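Local coordinates for thioredoxin family protein (Streptococcus pneumoniae, PDB 2YP6) that is a surface-exposed thioredoxin-fold lipoprotein, probably a thiol-disulfide oxidoreductase that helps the bacterium resist extracellular oxidative stress, at residues V72-W77 / L105-P110. Residues are numbered along the deposited sequence; the frame is centred on the assembly and turned at random.
Sequences VYLKFW and LTVIAP
The indole of Trp77 reaches Thr106 OG1 with its edge and carries Ile108 CG2 over one face, where two neighbouring parallel strands, 71-76 and 102-108, run through the central sheet of a thioredoxin fold. Helix 88-96 lies in the connection between them, as in a beta-alpha-beta crossover. Four backbone bonds zip the pair in the parallel pattern: Tyr73 O takes Leu105 N, Leu105 O takes Lys75 N, Lys75 O takes Val107 N, and Val107 O takes Trp77 N at 3.0 Å.

From CB outward, the Trp77 side chain turns at once: chi1 of 68° sets CG between the backbone N and the carbonyl carbon, which swings the indole back across the partner strand. CG and CD2 have Ile108 CG2 over them, and so, more closely, does CE2; Trp77 CD1 sits 3.5 Å from Val107 O and close to Thr106 CB. Trp77 NE1 then gives its hydrogen to Thr106 OG1 at 2.9 Å, a somewhat bent bond (150° at the hydrogen) with the oxygen 18° out of the ring plane. Ile108 CG2 sits 3.6 Å from the centroid of the five-membered ring of Trp77, a CH-pi contact, and also meets CZ2. Thr106 OG1 also bonds to Pro134 O, so two partners fix this buried hydroxyl. The Trp77 side chain also touches the CxxC motif, whose Cys81 and Cys84 form a disulfide.

On the other face of the sheet, Val107 and Leu74 pack with Phe76. Val107 CG2 lies over one face of the Phe76 ring, toward its rim, and touches Leu74 CD1 at 3.7 Å; Phe144, which helps line the 3-cyclohexyl-1-propylphosphocholine pocket, meets Phe76 edge-to-face. One water links the two segments, donating to Trp77 O and accepting from Ala109 N at 2.9 Å.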
# COMPACT_ATOMS: atom_id res chain seq x y z
N VAL A 72 1.19 -3.61 -9.11
CA VAL A 72 0.96 -3.50 -7.67
C VAL A 72 0.52 -2.09 -7.34
O VAL A 72 1.11 -1.13 -7.78
CB VAL A 72 2.22 -3.91 -6.85
CG1 VAL A 72 2.04 -3.65 -5.37
CG2 VAL A 72 2.57 -5.40 -7.08
N TYR A 73 -0.54 -1.99 -6.54
CA TYR A 73 -1.00 -0.72 -5.96
C TYR A 73 -0.44 -0.71 -4.54
O TYR A 73 -0.87 -1.50 -3.70
CB TYR A 73 -2.50 -0.73 -5.99
CG TYR A 73 -3.29 0.47 -5.46
CD1 TYR A 73 -3.14 0.95 -4.16
CD2 TYR A 73 -4.26 1.05 -6.25
CE1 TYR A 73 -3.91 2.01 -3.70
CE2 TYR A 73 -5.03 2.11 -5.79
CZ TYR A 73 -4.85 2.58 -4.50
OH TYR A 73 -5.65 3.63 -4.04
N LEU A 74 0.57 0.14 -4.29
CA LEU A 74 1.27 0.12 -3.00
C LEU A 74 0.99 1.41 -2.27
O LEU A 74 1.41 2.46 -2.74
CB LEU A 74 2.77 -0.06 -3.21
CG LEU A 74 3.63 -0.16 -1.95
CD1 LEU A 74 3.33 -1.40 -1.15
CD2 LEU A 74 5.11 -0.14 -2.35
N LYS A 75 0.26 1.33 -1.16
CA LYS A 75 -0.17 2.52 -0.42
C LYS A 75 0.50 2.59 0.93
O LYS A 75 0.40 1.66 1.73
CB LYS A 75 -1.68 2.52 -0.22
CG LYS A 75 -2.22 3.72 0.48
CD LYS A 75 -3.70 3.50 0.84
CE LYS A 75 -4.35 4.76 1.32
NZ LYS A 75 -4.72 5.68 0.20
N PHE A 76 1.15 3.72 1.18
CA PHE A 76 1.74 4.00 2.48
C PHE A 76 0.79 4.89 3.24
O PHE A 76 0.34 5.90 2.71
CB PHE A 76 3.11 4.69 2.30
CG PHE A 76 4.17 3.79 1.72
CD1 PHE A 76 4.26 3.60 0.34
CD2 PHE A 76 5.05 3.11 2.54
CE1 PHE A 76 5.19 2.78 -0.19
CE2 PHE A 76 5.99 2.29 2.01
CZ PHE A 76 6.07 2.11 0.64
N TRP A 77 0.50 4.53 4.48
CA TRP A 77 -0.49 5.25 5.26
C TRP A 77 -0.27 5.13 6.77
O TRP A 77 0.66 4.48 7.22
CB TRP A 77 -1.89 4.81 4.88
CG TRP A 77 -2.29 3.39 5.25
CD1 TRP A 77 -1.80 2.23 4.72
CD2 TRP A 77 -3.28 3.00 6.21
NE1 TRP A 77 -2.42 1.14 5.31
CE2 TRP A 77 -3.34 1.59 6.22
CE3 TRP A 77 -4.13 3.72 7.06
CZ2 TRP A 77 -4.22 0.89 7.05
CZ3 TRP A 77 -5.00 3.02 7.87
CH2 TRP A 77 -5.04 1.62 7.86
N LEU A 105 -1.49 -3.72 -1.93
CA LEU A 105 -0.70 -3.87 -0.70
C LEU A 105 -0.64 -2.52 -0.03
O LEU A 105 -0.45 -1.49 -0.70
CB LEU A 105 0.74 -4.30 -0.97
CG LEU A 105 0.99 -5.65 -1.61
CD1 LEU A 105 2.48 -5.85 -1.87
CD2 LEU A 105 0.43 -6.76 -0.76
N THR A 106 -0.82 -2.50 1.28
CA THR A 106 -0.66 -1.26 2.02
C THR A 106 0.37 -1.48 3.10
O THR A 106 0.55 -2.61 3.54
CB THR A 106 -1.98 -0.72 2.60
OG1 THR A 106 -2.30 -1.40 3.83
CG2 THR A 106 -3.12 -0.87 1.59
N VAL A 107 1.03 -0.39 3.51
CA VAL A 107 2.11 -0.42 4.47
C VAL A 107 1.90 0.64 5.56
O VAL A 107 1.63 1.82 5.26
CB VAL A 107 3.47 -0.16 3.79
CG1 VAL A 107 4.64 -0.40 4.78
CG2 VAL A 107 3.64 -1.01 2.51
N ILE A 108 2.01 0.21 6.81
CA ILE A 108 2.06 1.13 7.96
C ILE A 108 3.38 0.89 8.68
O ILE A 108 4.08 -0.08 8.43
CB ILE A 108 0.88 0.94 8.94
CG1 ILE A 108 0.94 -0.43 9.58
CG2 ILE A 108 -0.45 1.13 8.24
CD1 ILE A 108 0.05 -0.62 10.80
N ALA A 109 3.72 1.79 9.59
CA ALA A 109 4.92 1.69 10.39
C ALA A 109 4.49 1.59 11.84
O ALA A 109 4.39 2.62 12.54
CB ALA A 109 5.78 2.90 10.17
N PRO A 110 4.17 0.37 12.30
CA PRO A 110 3.54 0.23 13.61
C PRO A 110 4.43 0.78 14.73
O PRO A 110 5.64 0.58 14.73
CB PRO A 110 3.32 -1.28 13.75
CG PRO A 110 4.07 -1.92 12.68
CD PRO A 110 4.37 -0.92 11.62
O HOH W 1 1.94 4.12 9.87